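Local atomic coordinates of 432aa long hypothetical deoxyribodipyrimidine photolyase (Sulfolobus tokodaii, PDB entry 2E0I), a protein that probably repairs pyrimidine dimers in DNA with light energy, binding one FAD as catalytic cofactor and a second implicated as a light-harvesting antenna. Residues F5-D10 with T17-A22; R153-M158 with A230-K235; H219-T224 with Y341-N346. All coordinates share one frame; numbering follows the deposited sequence.

Contact 1 (F5-D10 with T17-A22); sequences FIFRRD and TGLNYA. With FAD (flavin-adenine dinucleotide), chain F.
The ring of F5 lies flat beneath L19, whose CB sits 4.0 Å from the ring centroid and only 7° off its normal, a CH-pi contact over the face. Lengthwise the two side chains run at about a right angle to each other, and L19 CD1 adds a second apolar touch 3.8 Å from F5 CG. The phenylalanine points at the helix with CG anti to its own backbone N (chi1 177°), which carries CE1 to 3.4 Å from the L19 backbone N. G18 C lies 3.6 Å from F5 CE1, so the backbone itself packs on the ring. F7 backs the pair: F5 CE2 stands over the centre of the F7 ring, while F7 CZ reaches L19 CD2 at 4.2 Å. Replacing F5 with alanine would probably open a gap beneath L19 and leave one face of F7 less well supported. R8 N bonds to D10 OD1 at 2.9 Å, and R8 and R9 reach the FAD of chain F. Helix residues 17-22 run nearly antiparallel to strand residues 5-7, the axes approaching to 8.9 Å, as expected in the first beta-alpha-beta crossover of a Rossmann-like sheet, in which strands 28-35 and 92-96 flank strand 2-7.

Contact 2 (R153-M158 with A230-K235); sequences REPETM and AYYTQK
Y232 projects from the last turn of its helix against R153 O and the neighbouring E154 and P155, and this one ring makes the whole of the close packing. R153 O comes to the ring edge, near its plane, 3.4 Å from Y232 CE1. Next to it P155 CD approaches Y232 CD1 obliquely at 3.7 Å, an apolar touch made by the side of the proline ring. From within the helix, Y231 CD2 lies over one Y232 face, offset toward the rim, and the phenol oxygen is hydrogen-bonded to V152 O. Residues 153-158 belong to the loop between helix 140-147 and helix 189-196, consistent with the linker joining the alpha/beta and helical domains of photolyases; the contact fastens that loop to helix 227-233. The outer side is looser. The E154 side chain touches through CG, 3.7 Å from Y232 OH; with CG anti to the carbonyl carbon (chi1 -65°) and the chain extended beyond, the carboxylate is carried past the ring, its plane turned 69° from it, to a salt bridge with K151. E154 and R153 are both exposed; the CB of R153 points away from residues 230-235, and its NH2 makes a weak hydrogen bond to T17 OG1.

Contact 3 (H219-T224 with Y341-N346); sequences HLKFGT and YDPAIN. With FAD (flavin-adenine dinucleotide), chain E.
K221 reaches from the last turn of helix 217-221 to the backbone of Y341, and its side chain can be read atom by atom. CB already points at residues 341-346. CG comes within packing range of Y341 O, and the bend that follows (chi2 73°) keeps the chain alongside that carbonyl, with CD 3.3 Å from Y341 O. CE passes 3.7 Å above one face of the F222 ring, offset toward the rim. At the tip, NZ makes a weak hydrogen bond of 3.1 Å to Y341 O, gives another to a water at 2.7 Å, and has its strongest polar partner in O2' of the neighbouring FAD of chain F. That water passes a weak bond of 2.8 Å to D342 OD2, so the ammonium and the carboxylate, not in direct contact, are joined through it. D342 is also the N-cap of helix 343-353: OD1 takes the I345 N-H 3.3 Å away, nearly straight at 174° but from above the carboxylate plane. The partner helix, in turn, ends in a Schellman motif, where G223 takes the positive phi. Beyond the cap, D342 N binds O4 of the FAD of chain E at 3.2 Å, so one residue caps the helix and grips the isoalloxazine, the usual catalytic group of photolyases. N346, one turn on, sets OD1 3.2 Å from flavin N5. Y341, from the other side of the same peptide link, sends its hydroxyl to N7A of the chain F adenine.

In the fold
Contact 1 and contact 3, with centres about 16 Å apart, meet through R9: its NE bonds to K221 O at 3.2 Å, tying the loop beyond the first strand to the helical region. Both border the chain F FAD, contact 1 through R8 and R9 and contact 3 through K221 and Y341, while contact 3 also holds the chain E FAD, so it stands between the presumed antenna and the presumed catalytic flavin. Contact 2 lies about 16 Å from contact 1 and 18 Å from contact 3. N20 joins it to the former, with probable hydrogen bonds of 2.9 Å from ND2 to E156 O and between OD1 and M158 N; A230 CB packs 4.0 Å from L220 CD2 toward the latter.

Contact 1 (F5-D10 with T17-A22)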
loop_
_atom_site.group_PDB
_atom_site.type_symbol
_atom_site.label_atom_id
_atom_site.label_comp_id
_atom_site.label_asym_id
_atom_site.label_seq_id
_atom_site.Cartn_x
_atom_site.Cartn_y
_atom_site.Cartn_z
ATOM N N PHE A 5 -6.357 12.529 20.360
ATOM C CA PHE A 5 -5.962 11.348 19.621
ATOM C C PHE A 5 -5.830 11.770 18.175
ATOM O O PHE A 5 -6.762 12.356 17.608
ATOM C CB PHE A 5 -6.985 10.230 19.682
ATOM C CG PHE A 5 -6.592 9.051 18.848
ATOM C CD1 PHE A 5 -5.556 8.204 19.264
ATOM C CD2 PHE A 5 -7.162 8.851 17.593
ATOM C CE1 PHE A 5 -5.084 7.179 18.435
ATOM C CE2 PHE A 5 -6.703 7.831 16.753
ATOM C CZ PHE A 5 -5.658 6.994 17.177
ATOM N N ILE A 6 -4.680 11.465 17.576
ATOM C CA ILE A 6 -4.436 11.838 16.189
ATOM C C ILE A 6 -4.518 10.651 15.241
ATOM O O ILE A 6 -3.701 9.726 15.322
ATOM C CB ILE A 6 -3.029 12.499 16.002
ATOM C CG1 ILE A 6 -2.894 13.749 16.882
ATOM C CG2 ILE A 6 -2.816 12.877 14.535
ATOM C CD1 ILE A 6 -1.502 14.354 16.837
ATOM N N PHE A 7 -5.504 10.678 14.347
ATOM C CA PHE A 7 -5.661 9.625 13.349
ATOM C C PHE A 7 -4.630 9.884 12.268
ATOM O O PHE A 7 -4.223 11.021 12.040
ATOM C CB PHE A 7 -7.041 9.684 12.703
ATOM C CG PHE A 7 -8.153 9.305 13.613
ATOM C CD1 PHE A 7 -8.582 7.989 13.685
ATOM C CD2 PHE A 7 -8.782 10.265 14.396
ATOM C CE1 PHE A 7 -9.627 7.625 14.523
ATOM C CE2 PHE A 7 -9.835 9.917 15.243
ATOM C CZ PHE A 7 -10.259 8.587 15.305
ATOM N N ARG A 8 -4.204 8.831 11.593
ATOM C CA ARG A 8 -3.253 9.002 10.511
ATOM C C ARG A 8 -3.485 7.982 9.421
ATOM O O ARG A 8 -3.742 8.338 8.280
ATOM C CB ARG A 8 -1.825 8.862 11.034
ATOM C CG ARG A 8 -1.445 9.877 12.086
ATOM C CD ARG A 8 -0.642 9.180 13.143
ATOM N NE ARG A 8 0.500 9.976 13.544
ATOM C CZ ARG A 8 1.595 9.469 14.093
ATOM N NH1 ARG A 8 1.688 8.159 14.305
ATOM N NH2 ARG A 8 2.601 10.275 14.424
ATOM N N ARG A 9 -3.442 6.715 9.814
ATOM C CA ARG A 9 -3.554 5.581 8.910
ATOM C C ARG A 9 -4.460 4.521 9.538
ATOM O O ARG A 9 -4.498 3.370 9.073
ATOM C CB ARG A 9 -2.164 4.987 8.787
ATOM C CG ARG A 9 -1.665 4.675 7.447
ATOM C CD ARG A 9 -0.210 4.215 7.596
ATOM N NE ARG A 9 -0.294 2.812 7.395
ATOM C CZ ARG A 9 0.291 1.796 7.997
ATOM N NH1 ARG A 9 -0.079 0.636 7.519
ATOM N NH2 ARG A 9 1.175 1.864 8.985
ATOM N N ASP A 10 -5.137 4.902 10.621
ATOM C CA ASP A 10 -6.031 4.024 11.393
ATOM C C ASP A 10 -7.442 4.604 11.361
ATOM O O ASP A 10 -8.059 4.824 12.403
ATOM C CB ASP A 10 -5.539 3.961 12.845
ATOM C CG ASP A 10 -5.157 5.358 13.411
ATOM O OD1 ASP A 10 -5.363 6.386 12.727
ATOM O OD2 ASP A 10 -4.644 5.440 14.549
ATOM N N THR A 17 -6.107 0.480 18.816
ATOM C CA THR A 17 -5.294 0.440 20.029
ATOM C C THR A 17 -5.090 1.780 20.727
ATOM O O THR A 17 -5.561 1.996 21.846
ATOM C CB THR A 17 -3.916 -0.176 19.742
ATOM O OG1 THR A 17 -4.084 -1.401 19.012
ATOM C CG2 THR A 17 -3.191 -0.475 21.051
ATOM N N GLY A 18 -4.386 2.684 20.065
ATOM C CA GLY A 18 -4.136 3.972 20.668
ATOM C C GLY A 18 -5.411 4.677 21.060
ATOM O O GLY A 18 -5.500 5.273 22.132
ATOM N N LEU A 19 -6.414 4.611 20.192
ATOM C CA LEU A 19 -7.669 5.278 20.481
ATOM C C LEU A 19 -8.300 4.672 21.725
ATOM O O LEU A 19 -8.848 5.393 22.563
ATOM C CB LEU A 19 -8.612 5.171 19.284
ATOM C CG LEU A 19 -9.979 5.835 19.472
ATOM C CD1 LEU A 19 -9.797 7.307 19.833
ATOM C CD2 LEU A 19 -10.813 5.656 18.205
ATOM N N ASN A 20 -8.212 3.347 21.852
ATOM C CA ASN A 20 -8.769 2.655 23.012
ATOM C C ASN A 20 -8.137 3.168 24.292
ATOM O O ASN A 20 -8.848 3.565 25.210
ATOM C CB ASN A 20 -8.546 1.153 22.922
ATOM C CG ASN A 20 -9.556 0.472 22.043
ATOM O OD1 ASN A 20 -10.661 0.976 21.831
ATOM N ND2 ASN A 20 -9.195 -0.698 21.543
ATOM N N TYR A 21 -6.808 3.166 24.357
ATOM C CA TYR A 21 -6.137 3.648 25.552
ATOM C C TYR A 21 -6.532 5.081 25.831
ATOM O O TYR A 21 -6.776 5.454 26.974
ATOM C CB TYR A 21 -4.623 3.561 25.404
ATOM C CG TYR A 21 -4.070 2.180 25.619
ATOM C CD1 TYR A 21 -3.667 1.396 24.543
ATOM C CD2 TYR A 21 -3.942 1.656 26.902
ATOM C CE1 TYR A 21 -3.144 0.121 24.740
ATOM C CE2 TYR A 21 -3.425 0.383 27.113
ATOM C CZ TYR A 21 -3.026 -0.378 26.028
ATOM O OH TYR A 21 -2.499 -1.630 26.231
ATOM N N ALA A 22 -6.609 5.888 24.782
ATOM C CA ALA A 22 -6.983 7.281 24.952
ATOM C C ALA A 22 -8.352 7.401 25.611
ATOM O O ALA A 22 -8.533 8.161 26.559
ATOM C CB ALA A 22 -6.996 7.984 23.607
HETATM P PA FAD F . 3.584 8.948 2.929
HETATM O O1A FAD F . 3.851 7.771 2.071
HETATM O O2A FAD F . 2.602 10.011 2.625
HETATM O O5B FAD F . 4.915 9.764 2.531
HETATM C C5B FAD F . 5.328 10.898 3.302
HETATM C C4B FAD F . 6.680 11.442 2.831
HETATM O O4B FAD F . 7.506 10.323 2.452
HETATM C C3B FAD F . 6.536 12.299 1.572
HETATM O O3B FAD F . 7.653 13.187 1.467
HETATM C C2B FAD F . 6.601 11.229 0.482
HETATM O O2B FAD F . 7.014 11.830 -0.747
HETATM C C1B FAD F . 7.749 10.384 1.035
HETATM N N9A FAD F . 7.780 9.030 0.428
HETATM C C8A FAD F . 6.755 8.182 0.358
HETATM N N7A FAD F . 7.145 7.042 -0.207
HETATM C C5A FAD F . 8.435 7.160 -0.500
HETATM C C6A FAD F . 9.383 6.315 -1.064
HETATM N N6A FAD F . 9.037 5.102 -1.485
HETATM N N1A FAD F . 10.645 6.747 -1.204
HETATM C C2A FAD F . 10.994 7.964 -0.822
HETATM N N3A FAD F . 10.117 8.794 -0.284
HETATM C C4A FAD F . 8.840 8.428 -0.105
HETATM N N1 FAD F . -1.631 10.965 7.001
HETATM C C2 FAD F . -1.833 12.140 7.736
HETATM O O2 FAD F . -1.827 12.106 8.965
HETATM N N3 FAD F . -1.991 13.356 7.063
HETATM C C4 FAD F . -1.938 13.400 5.663
HETATM O O4 FAD F . -2.085 14.472 5.076
HETATM C C4X FAD F . -1.718 12.233 4.937
HETATM N N5 FAD F . -1.595 12.280 3.542
HETATM C C5X FAD F . -1.352 11.109 2.813
HETATM C C6 FAD F . -1.143 11.181 1.439
HETATM C C7 FAD F . -0.806 10.039 0.716
HETATM C C7M FAD F . -0.576 10.147 -0.793
HETATM C C8 FAD F . -0.685 8.820 1.377
HETATM C C8M FAD F . -0.316 7.546 0.614
HETATM C C9 FAD F . -0.902 8.748 2.750
HETATM C C9A FAD F . -1.237 9.889 3.475
HETATM N N10 FAD F . -1.404 9.837 4.868
HETATM C C10 FAD F . -1.571 11.018 5.603
HETATM C "C1'" FAD F . -1.321 8.547 5.591
HETATM C "C2'" FAD F . 0.117 8.120 5.885
HETATM O "O2'" FAD F . 0.336 6.800 5.375
HETATM C "C3'" FAD F . 0.394 8.163 7.392
HETATM O "O3'" FAD F . 0.285 9.511 7.858
HETATM C "C4'" FAD F . 1.793 7.626 7.704
HETATM O "O4'" FAD F . 1.930 7.478 9.120
HETATM C "C5'" FAD F . 2.873 8.576 7.180
HETATM O "O5'" FAD F . 4.040 7.864 6.763
HETATM P P FAD F . 4.196 7.409 5.226
HETATM O O1P FAD F . 5.586 6.926 5.058
HETATM O O2P FAD F . 3.084 6.507 4.855
HETATM O O3P FAD F . 4.055 8.820 4.465
#

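Contact 2 (R153-M158 with A230-K235)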
loop_
_atom_site.group_PDB
_atom_site.type_symbol
_atom_site.label_atom_id
_atom_site.label_comp_id
_atom_site.label_asym_id
_atom_site.label_seq_id
_atom_site.Cartn_x
_atom_site.Cartn_y
_atom_site.Cartn_z
ATOM N N ARG A 153 -3.729 -10.739 19.088
ATOM C CA ARG A 153 -4.614 -10.091 20.046
ATOM C C ARG A 153 -5.996 -9.983 19.414
ATOM O O ARG A 153 -6.123 -9.763 18.209
ATOM C CB ARG A 153 -4.094 -8.698 20.418
ATOM C CG ARG A 153 -5.030 -7.950 21.350
ATOM C CD ARG A 153 -4.429 -6.671 21.954
ATOM N NE ARG A 153 -4.389 -5.513 21.053
ATOM C CZ ARG A 153 -3.337 -5.189 20.312
ATOM N NH1 ARG A 153 -2.247 -5.942 20.366
ATOM N NH2 ARG A 153 -3.356 -4.107 19.547
ATOM N N GLU A 154 -7.033 -10.148 20.225
ATOM C CA GLU A 154 -8.404 -10.082 19.726
ATOM C C GLU A 154 -8.910 -8.640 19.622
ATOM O O GLU A 154 -8.541 -7.788 20.432
ATOM C CB GLU A 154 -9.316 -10.882 20.652
ATOM C CG GLU A 154 -9.028 -12.370 20.682
ATOM C CD GLU A 154 -9.696 -13.073 21.866
ATOM O OE1 GLU A 154 -10.847 -12.715 22.215
ATOM O OE2 GLU A 154 -9.074 -13.994 22.441
ATOM N N PRO A 155 -9.755 -8.345 18.616
ATOM C CA PRO A 155 -10.274 -6.985 18.471
ATOM C C PRO A 155 -11.025 -6.585 19.719
ATOM O O PRO A 155 -11.558 -7.438 20.419
ATOM C CB PRO A 155 -11.202 -7.101 17.274
ATOM C CG PRO A 155 -10.573 -8.157 16.466
ATOM C CD PRO A 155 -10.196 -9.185 17.493
ATOM N N GLU A 156 -11.046 -5.293 20.010
ATOM C CA GLU A 156 -11.780 -4.789 21.157
ATOM C C GLU A 156 -11.896 -3.277 21.070
ATOM O O GLU A 156 -11.092 -2.616 20.412
ATOM C CB GLU A 156 -11.098 -5.183 22.451
ATOM C CG GLU A 156 -9.942 -4.316 22.820
ATOM C CD GLU A 156 -9.122 -4.932 23.925
ATOM O OE1 GLU A 156 -8.177 -4.259 24.392
ATOM O OE2 GLU A 156 -9.417 -6.092 24.319
ATOM N N THR A 157 -12.908 -2.732 21.730
ATOM C CA THR A 157 -13.126 -1.300 21.701
ATOM C C THR A 157 -13.485 -0.815 23.092
ATOM O O THR A 157 -14.331 -1.400 23.759
ATOM C CB THR A 157 -14.274 -0.931 20.722
ATOM O OG1 THR A 157 -13.963 -1.419 19.413
ATOM C CG2 THR A 157 -14.470 0.582 20.657
ATOM N N MET A 158 -12.832 0.251 23.531
ATOM C CA MET A 158 -13.120 0.807 24.833
ATOM C C MET A 158 -14.163 1.902 24.691
ATOM O O MET A 158 -14.284 2.516 23.630
ATOM C CB MET A 158 -11.845 1.372 25.453
ATOM C CG MET A 158 -11.237 0.483 26.549
ATOM S SD MET A 158 -10.866 -1.221 26.030
ATOM C CE MET A 158 -12.367 -2.125 26.625
ATOM N N ALA A 230 -9.328 -8.498 10.299
ATOM C CA ALA A 230 -9.225 -9.253 9.056
ATOM C C ALA A 230 -8.805 -10.660 9.412
ATOM O O ALA A 230 -9.323 -11.643 8.870
ATOM C CB ALA A 230 -8.184 -8.632 8.143
ATOM N N TYR A 231 -7.859 -10.741 10.341
ATOM C CA TYR A 231 -7.330 -12.017 10.774
ATOM C C TYR A 231 -8.368 -12.942 11.383
ATOM O O TYR A 231 -8.512 -14.073 10.959
ATOM C CB TYR A 231 -6.194 -11.808 11.775
ATOM C CG TYR A 231 -5.697 -13.104 12.363
ATOM C CD1 TYR A 231 -4.821 -13.929 11.656
ATOM C CD2 TYR A 231 -6.140 -13.526 13.613
ATOM C CE1 TYR A 231 -4.404 -15.141 12.189
ATOM C CE2 TYR A 231 -5.736 -14.729 14.151
ATOM C CZ TYR A 231 -4.871 -15.531 13.442
ATOM O OH TYR A 231 -4.472 -16.708 14.017
ATOM N N TYR A 232 -9.088 -12.479 12.385
ATOM C CA TYR A 232 -10.061 -13.346 13.011
ATOM C C TYR A 232 -11.250 -13.702 12.140
ATOM O O TYR A 232 -11.829 -14.772 12.271
ATOM C CB TYR A 232 -10.523 -12.738 14.332
ATOM C CG TYR A 232 -9.585 -13.081 15.453
ATOM C CD1 TYR A 232 -8.679 -12.145 15.956
ATOM C CD2 TYR A 232 -9.548 -14.376 15.970
ATOM C CE1 TYR A 232 -7.756 -12.501 16.951
ATOM C CE2 TYR A 232 -8.631 -14.738 16.953
ATOM C CZ TYR A 232 -7.742 -13.802 17.435
ATOM O OH TYR A 232 -6.836 -14.191 18.386
ATOM N N THR A 233 -11.615 -12.818 11.233
ATOM C CA THR A 233 -12.746 -13.094 10.377
ATOM C C THR A 233 -12.412 -14.195 9.392
ATOM O O THR A 233 -13.277 -14.975 9.007
ATOM C CB THR A 233 -13.152 -11.844 9.606
ATOM O OG1 THR A 233 -13.429 -10.797 10.537
ATOM C CG2 THR A 233 -14.396 -12.105 8.787
ATOM N N GLN A 234 -11.146 -14.270 9.006
ATOM C CA GLN A 234 -10.689 -15.249 8.032
ATOM C C GLN A 234 -9.758 -16.292 8.638
ATOM O O GLN A 234 -9.103 -17.040 7.913
ATOM C CB GLN A 234 -9.954 -14.510 6.921
ATOM C CG GLN A 234 -10.766 -13.403 6.317
ATOM C CD GLN A 234 -11.795 -13.946 5.359
ATOM O OE1 GLN A 234 -11.456 -14.320 4.235
ATOM N NE2 GLN A 234 -13.057 -14.017 5.797
ATOM N N LYS A 235 -9.708 -16.344 9.964
ATOM C CA LYS A 235 -8.821 -17.262 10.669
ATOM C C LYS A 235 -8.726 -18.651 10.061
ATOM O O LYS A 235 -7.645 -19.250 10.047
ATOM C CB LYS A 235 -9.233 -17.375 12.133
ATOM C CG LYS A 235 -8.159 -17.974 13.008
ATOM C CD LYS A 235 -8.534 -17.845 14.463
ATOM C CE LYS A 235 -7.433 -18.378 15.354
ATOM N NZ LYS A 235 -7.769 -18.186 16.808
#

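Contact 3 (H219-T224 with Y341-N346)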
loop_
_atom_site.group_PDB
_atom_site.type_symbol
_atom_site.label_atom_id
_atom_site.label_comp_id
_atom_site.label_asym_id
_atom_site.label_seq_id
_atom_site.Cartn_x
_atom_site.Cartn_y
_atom_site.Cartn_z
ATOM N N HIS A 219 -8.046 -0.871 2.292
ATOM C CA HIS A 219 -8.725 -0.794 3.579
ATOM C C HIS A 219 -7.778 -1.138 4.743
ATOM O O HIS A 219 -7.880 -0.562 5.838
ATOM C CB HIS A 219 -9.936 -1.723 3.568
ATOM C CG HIS A 219 -11.062 -1.220 2.725
ATOM N ND1 HIS A 219 -11.991 -0.316 3.191
ATOM C CD2 HIS A 219 -11.376 -1.446 1.427
ATOM C CE1 HIS A 219 -12.831 -0.005 2.218
ATOM N NE2 HIS A 219 -12.478 -0.678 1.137
ATOM N N LEU A 220 -6.857 -2.071 4.506
ATOM C CA LEU A 220 -5.884 -2.458 5.528
ATOM C C LEU A 220 -4.848 -1.337 5.676
ATOM O O LEU A 220 -4.545 -0.896 6.784
ATOM C CB LEU A 220 -5.191 -3.769 5.137
ATOM C CG LEU A 220 -6.080 -5.019 5.083
ATOM C CD1 LEU A 220 -5.317 -6.150 4.442
ATOM C CD2 LEU A 220 -6.560 -5.400 6.481
ATOM N N LYS A 221 -4.328 -0.866 4.549
ATOM C CA LYS A 221 -3.338 0.198 4.535
ATOM C C LYS A 221 -3.855 1.458 5.231
ATOM O O LYS A 221 -3.121 2.088 5.993
ATOM C CB LYS A 221 -2.934 0.498 3.083
ATOM C CG LYS A 221 -2.723 1.972 2.737
ATOM C CD LYS A 221 -1.456 2.534 3.332
ATOM C CE LYS A 221 -1.381 4.026 3.082
ATOM N NZ LYS A 221 -0.004 4.539 3.353
ATOM N N PHE A 222 -5.110 1.829 4.985
ATOM C CA PHE A 222 -5.660 3.025 5.617
ATOM C C PHE A 222 -6.406 2.749 6.911
ATOM O O PHE A 222 -6.935 3.661 7.541
ATOM C CB PHE A 222 -6.534 3.778 4.629
ATOM C CG PHE A 222 -5.746 4.636 3.685
ATOM C CD1 PHE A 222 -5.085 5.780 4.152
ATOM C CD2 PHE A 222 -5.624 4.290 2.346
ATOM C CE1 PHE A 222 -4.316 6.560 3.300
ATOM C CE2 PHE A 222 -4.857 5.065 1.486
ATOM C CZ PHE A 222 -4.198 6.208 1.968
ATOM N N GLY A 223 -6.445 1.478 7.299
ATOM C CA GLY A 223 -7.082 1.080 8.545
ATOM C C GLY A 223 -8.577 1.240 8.754
ATOM O O GLY A 223 -8.992 1.538 9.878
ATOM N N THR A 224 -9.395 1.053 7.718
ATOM C CA THR A 224 -10.830 1.158 7.917
ATOM C C THR A 224 -11.260 -0.072 8.722
ATOM O O THR A 224 -12.323 -0.088 9.340
ATOM C CB THR A 224 -11.580 1.228 6.586
ATOM O OG1 THR A 224 -11.276 0.072 5.792
ATOM C CG2 THR A 224 -11.186 2.490 5.847
ATOM N N TYR A 341 -1.173 2.257 -1.932
ATOM C CA TYR A 341 0.243 2.499 -1.701
ATOM C C TYR A 341 0.735 2.426 -0.261
ATOM O O TYR A 341 0.275 3.158 0.617
ATOM C CB TYR A 341 0.672 3.846 -2.285
ATOM C CG TYR A 341 2.125 4.155 -2.006
ATOM C CD1 TYR A 341 2.490 5.226 -1.193
ATOM C CD2 TYR A 341 3.135 3.347 -2.526
ATOM C CE1 TYR A 341 3.827 5.483 -0.905
ATOM C CE2 TYR A 341 4.467 3.590 -2.245
ATOM C CZ TYR A 341 4.808 4.661 -1.436
ATOM O OH TYR A 341 6.132 4.905 -1.158
ATOM N N ASP A 342 1.689 1.531 -0.040
ATOM C CA ASP A 342 2.309 1.370 1.265
ATOM C C ASP A 342 3.824 1.405 1.029
ATOM O O ASP A 342 4.388 0.473 0.448
ATOM C CB ASP A 342 1.905 0.041 1.887
ATOM C CG ASP A 342 2.318 -0.065 3.341
ATOM O OD1 ASP A 342 3.545 -0.001 3.631
ATOM O OD2 ASP A 342 1.402 -0.204 4.191
ATOM N N PRO A 343 4.502 2.477 1.485
ATOM C CA PRO A 343 5.950 2.603 1.294
ATOM C C PRO A 343 6.756 1.323 1.486
ATOM O O PRO A 343 7.472 0.906 0.577
ATOM C CB PRO A 343 6.331 3.695 2.288
ATOM C CG PRO A 343 5.114 4.560 2.313
ATOM C CD PRO A 343 3.996 3.552 2.361
ATOM N N ALA A 344 6.628 0.697 2.653
ATOM C CA ALA A 344 7.390 -0.526 2.946
ATOM C C ALA A 344 6.953 -1.741 2.145
ATOM O O ALA A 344 7.779 -2.502 1.644
ATOM C CB ALA A 344 7.317 -0.849 4.428
ATOM N N ILE A 345 5.647 -1.932 2.031
ATOM C CA ILE A 345 5.145 -3.066 1.284
ATOM C C ILE A 345 5.470 -2.910 -0.201
ATOM O O ILE A 345 5.882 -3.871 -0.847
ATOM C CB ILE A 345 3.624 -3.240 1.528
ATOM C CG1 ILE A 345 3.391 -3.483 3.030
ATOM C CG2 ILE A 345 3.077 -4.392 0.698
ATOM C CD1 ILE A 345 1.954 -3.681 3.433
ATOM N N ASN A 346 5.317 -1.704 -0.739
ATOM C CA ASN A 346 5.628 -1.481 -2.146
ATOM C C ASN A 346 7.130 -1.692 -2.373
ATOM O O ASN A 346 7.537 -2.390 -3.309
ATOM C CB ASN A 346 5.225 -0.065 -2.575
ATOM C CG ASN A 346 5.412 0.171 -4.073
ATOM O OD1 ASN A 346 4.951 -0.612 -4.901
ATOM N ND2 ASN A 346 6.086 1.258 -4.422
HETATM P PA FAD E . -5.581 -10.519 -2.435
HETATM O O1A FAD E . -7.058 -10.611 -2.419
HETATM O O2A FAD E . -4.664 -11.626 -2.783
HETATM O O5B FAD E . -5.419 -10.565 -0.833
HETATM C C5B FAD E . -4.221 -11.032 -0.209
HETATM C C4B FAD E . -3.844 -10.110 0.952
HETATM O O4B FAD E . -2.632 -10.541 1.594
HETATM C C3B FAD E . -3.592 -8.697 0.423
HETATM O O3B FAD E . -4.792 -7.933 0.567
HETATM C C2B FAD E . -2.572 -8.193 1.442
HETATM O O2B FAD E . -3.227 -7.896 2.676
HETATM C C1B FAD E . -1.703 -9.442 1.594
HETATM N N9A FAD E . -0.759 -9.601 0.462
HETATM C C8A FAD E . -0.925 -10.357 -0.621
HETATM N N7A FAD E . 0.178 -10.317 -1.367
HETATM C C5A FAD E . 1.055 -9.526 -0.756
HETATM C C6A FAD E . 2.349 -9.098 -1.034
HETATM N N6A FAD E . 2.988 -9.517 -2.121
HETATM N N1A FAD E . 2.955 -8.259 -0.181
HETATM C C2A FAD E . 2.352 -7.833 0.916
HETATM N N3A FAD E . 1.125 -8.223 1.214
HETATM C C4A FAD E . 0.456 -9.061 0.407
HETATM N N1 FAD E . 0.321 -4.094 -1.518
HETATM C C2 FAD E . -0.050 -2.922 -0.846
HETATM O O2 FAD E . -0.940 -2.940 0.001
HETATM N N3 FAD E . 0.558 -1.705 -1.179
HETATM C C4 FAD E . 1.527 -1.671 -2.189
HETATM O O4 FAD E . 2.102 -0.614 -2.441
HETATM C C4X FAD E . 1.879 -2.835 -2.863
HETATM N N5 FAD E . 2.785 -2.769 -3.928
HETATM C C5X FAD E . 3.166 -3.935 -4.604
HETATM C C6 FAD E . 4.081 -3.845 -5.648
HETATM C C7 FAD E . 4.495 -5.000 -6.304
HETATM C C7M FAD E . 5.525 -4.875 -7.429
HETATM C C8 FAD E . 3.986 -6.239 -5.919
HETATM C C8M FAD E . 4.444 -7.529 -6.604
HETATM C C9 FAD E . 3.070 -6.318 -4.874
HETATM C C9A FAD E . 2.656 -5.170 -4.203
HETATM N N10 FAD E . 1.747 -5.237 -3.131
HETATM C C10 FAD E . 1.287 -4.053 -2.532
HETATM C "C1'" FAD E . 1.242 -6.552 -2.658
HETATM C "C2'" FAD E . -0.042 -7.100 -3.287
HETATM O "O2'" FAD E . 0.069 -7.124 -4.712
HETATM C "C3'" FAD E . -1.285 -6.309 -2.869
HETATM O "O3'" FAD E . -1.351 -6.253 -1.442
HETATM C "C4'" FAD E . -2.564 -6.970 -3.387
HETATM O "O4'" FAD E . -2.515 -7.092 -4.812
HETATM C "C5'" FAD E . -3.800 -6.158 -2.993
HETATM O "O5'" FAD E . -4.989 -6.719 -3.561
HETATM P P FAD E . -5.927 -7.729 -2.729
HETATM O O1P FAD E . -6.202 -7.115 -1.411
HETATM O O2P FAD E . -7.076 -8.070 -3.596
HETATM O O3P FAD E . -4.985 -9.022 -2.519
HETATM O O HOH W 1 1.380 2.575 4.662
#